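Local atomic coordinates of uncharacterized ATP-binding protein MJECL15 (Methanocaldococcus jannaschii, PDB entry 3H92), a protein that is of unknown function but probably binds ATP, the domain here being its C-terminal part, of a helix-turn-helix-related family. Residues Y33-E38 and K53-I58. Residues are numbered along the deposited sequence; the frame is centred on the assembly and turned at random.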
loop_
_atom_site.group_PDB
_atom_site.type_symbol
_atom_site.label_atom_id
_atom_site.label_comp_id
_atom_site.label_asym_id
_atom_site.label_seq_id
_atom_site.Cartn_x
_atom_site.Cartn_y
_atom_site.Cartn_z
ATOM N N TYR A 33 3.686 9.373 -6.760
ATOM C CA TYR A 33 4.232 9.114 -5.464
ATOM C C TYR A 33 3.472 9.711 -4.269
ATOM O O TYR A 33 3.177 9.042 -3.273
ATOM C CB TYR A 33 5.644 9.659 -5.460
ATOM C CG TYR A 33 6.340 9.447 -4.157
ATOM C CD1 TYR A 33 6.198 10.358 -3.120
ATOM C CD2 TYR A 33 7.136 8.328 -3.953
ATOM C CE1 TYR A 33 6.860 10.157 -1.904
ATOM C CE2 TYR A 33 7.797 8.126 -2.767
ATOM C CZ TYR A 33 7.655 9.041 -1.742
ATOM O OH TYR A 33 8.315 8.841 -0.549
ATOM N N ASP A 34 3.197 10.990 -4.346
ATOM C CA ASP A 34 2.600 11.686 -3.216
ATOM C C ASP A 34 1.146 11.193 -2.914
ATOM O O ASP A 34 0.714 11.222 -1.760
ATOM C CB ASP A 34 2.725 13.235 -3.422
ATOM C CG ASP A 34 4.002 13.857 -2.721
ATOM O OD1 ASP A 34 4.656 13.138 -1.891
ATOM O OD2 ASP A 34 4.290 15.083 -2.968
ATOM N N GLU A 35 0.451 10.717 -3.952
ATOM C CA GLU A 35 -0.889 10.109 -3.875
ATOM C C GLU A 35 -0.828 8.679 -3.396
ATOM O O GLU A 35 -1.745 8.221 -2.729
ATOM C CB GLU A 35 -1.519 10.004 -5.253
ATOM C CG GLU A 35 -2.097 11.250 -5.850
ATOM C CD GLU A 35 -2.689 10.946 -7.252
ATOM O OE1 GLU A 35 -1.888 10.661 -8.211
ATOM O OE2 GLU A 35 -3.953 10.988 -7.392
ATOM N N VAL A 36 0.217 7.960 -3.809
ATOM C CA VAL A 36 0.519 6.674 -3.206
ATOM C C VAL A 36 0.770 6.839 -1.718
ATOM O O VAL A 36 0.161 6.098 -0.959
ATOM C CB VAL A 36 1.673 5.928 -3.927
ATOM C CG1 VAL A 36 2.125 4.700 -3.135
ATOM C CG2 VAL A 36 1.219 5.536 -5.322
ATOM N N LEU A 37 1.577 7.825 -1.289
ATOM C CA LEU A 37 1.813 8.030 0.171
ATOM C C LEU A 37 0.525 8.278 0.869
ATOM O O LEU A 37 0.286 7.717 1.939
ATOM C CB LEU A 37 2.721 9.204 0.559
ATOM C CG LEU A 37 4.248 9.139 0.575
ATOM C CD1 LEU A 37 4.829 10.465 1.184
ATOM C CD2 LEU A 37 4.814 7.869 1.261
ATOM N N GLU A 38 -0.281 9.172 0.304
ATOM C CA GLU A 38 -1.509 9.585 0.984
ATOM C C GLU A 38 -2.465 8.402 1.088
ATOM O O GLU A 38 -3.004 8.150 2.171
ATOM C CB GLU A 38 -2.159 10.823 0.360
ATOM C CG GLU A 38 -1.504 12.166 0.819
ATOM C CD GLU A 38 -1.116 12.195 2.351
ATOM O OE1 GLU A 38 -2.035 12.058 3.203
ATOM O OE2 GLU A 38 0.113 12.309 2.695
ATOM N N LYS A 53 -12.251 4.672 -0.770
ATOM C CA LYS A 53 -11.397 5.619 -0.084
ATOM C C LYS A 53 -10.156 5.967 -0.884
ATOM O O LYS A 53 -9.504 6.964 -0.579
ATOM C CB LYS A 53 -10.968 5.126 1.303
ATOM C CG LYS A 53 -12.069 5.173 2.401
ATOM C CD LYS A 53 -12.326 6.555 2.944
ATOM C CE LYS A 53 -13.432 6.546 3.994
ATOM N NZ LYS A 53 -13.878 7.905 4.223
ATOM N N ILE A 54 -9.832 5.176 -1.916
ATOM C CA ILE A 54 -8.607 5.347 -2.686
ATOM C C ILE A 54 -8.895 5.351 -4.163
ATOM O O ILE A 54 -9.733 4.581 -4.651
ATOM C CB ILE A 54 -7.591 4.214 -2.349
ATOM C CG1 ILE A 54 -6.975 4.476 -0.968
ATOM C CG2 ILE A 54 -6.477 4.097 -3.389
ATOM C CD1 ILE A 54 -6.643 3.197 -0.222
ATOM N N LYS A 55 -8.175 6.205 -4.877
ATOM C CA LYS A 55 -8.295 6.266 -6.300
ATOM C C LYS A 55 -8.019 4.914 -6.966
ATOM O O LYS A 55 -7.131 4.128 -6.555
ATOM C CB LYS A 55 -7.399 7.376 -6.856
ATOM C CG LYS A 55 -8.016 8.812 -6.730
ATOM C CD LYS A 55 -7.711 9.753 -7.958
ATOM C CE LYS A 55 -8.999 10.581 -8.455
ATOM N NZ LYS A 55 -8.827 11.395 -9.750
ATOM N N ARG A 56 -8.843 4.618 -7.960
ATOM C CA ARG A 56 -8.808 3.337 -8.654
ATOM C C ARG A 56 -7.425 3.005 -9.174
ATOM O O ARG A 56 -6.898 1.937 -8.910
ATOM C CB ARG A 56 -9.807 3.377 -9.810
ATOM C CG ARG A 56 -9.719 2.258 -10.821
ATOM C CD ARG A 56 -10.072 2.786 -12.274
ATOM N NE ARG A 56 -9.363 4.034 -12.628
ATOM C CZ ARG A 56 -9.465 4.682 -13.793
ATOM N NH1 ARG A 56 -10.242 4.219 -14.772
ATOM N NH2 ARG A 56 -8.779 5.815 -13.987
ATOM N N LYS A 57 -6.827 3.919 -9.921
ATOM C CA LYS A 57 -5.554 3.635 -10.519
ATOM C C LYS A 57 -4.589 3.180 -9.416
ATOM O O LYS A 57 -3.795 2.260 -9.603
ATOM C CB LYS A 57 -5.010 4.881 -11.206
ATOM C CG LYS A 57 -5.267 4.999 -12.709
ATOM C CD LYS A 57 -4.381 6.149 -13.384
ATOM C CE LYS A 57 -5.119 6.845 -14.609
ATOM N NZ LYS A 57 -4.470 8.099 -15.177
ATOM N N ILE A 58 -4.669 3.824 -8.258
ATOM C CA ILE A 58 -3.725 3.588 -7.183
ATOM C C ILE A 58 -4.046 2.275 -6.550
ATOM O O ILE A 58 -3.139 1.479 -6.324
ATOM C CB ILE A 58 -3.738 4.724 -6.167
ATOM C CG1 ILE A 58 -3.251 5.991 -6.867
ATOM C CG2 ILE A 58 -2.834 4.463 -5.010
ATOM C CD1 ILE A 58 -2.747 7.029 -5.889
#
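Two helices of a helix-turn-helix-like domain meet here, the first turns of helix 33-45 against the start of helix 56-64, and the join rests on Ile58 reaching across to Glu35 and Val36. Methyl CD1 of Ile58 does most of the touching: it lies on the side-chain base of Glu35, 3.3 Å from CB, a tight approach, and on the backbone beside it, 3.5 Å from O of Glu35 and 3.7 Å from N of Val36. In Ile58, a chi1 of -64° sets CG1 opposite the carbonyl carbon, and an extended chi2 (-159°) carries CD1 onto the neighbouring helix. The other branch, CG2, meets CG2 of Val36 at 4.2 Å. A beta-branched isoleucine suits this place because its two arms serve two neighbours at once, while the short valine side chain permits a separation of 6.6 Å between the CA atoms of Val36 and Ile58.

CB of Glu35 rests on CD1 of Ile58, the rest of the chain passing across it to put the carboxylate at the more exposed margin. There OE2 comes within 4.0 Å of CD of Lys55, whose chain bends at chi2 and chi3. OE2 and NZ of Lys55 remain 5.4 Å apart, too far for a salt bridge, although the opposite charges would probably attract weakly. Long, flexible side chains fit this margin: the base of Glu35 shields the isoleucine, and Lys55 lies beside the carboxylate. Lys55 holds the N-cap position of helix 56-64 through its backbone, its O accepting a weak bond from N of Ile58.

Behind the contact, Val36 also packs on Leu21 and Val24 of helix 8-27, and Ile58 on Ala39. The apolar seam thus links three helices, which, with the three-stranded antiparallel sheet, is an arrangement consistent with a winged helix-turn-helix fold.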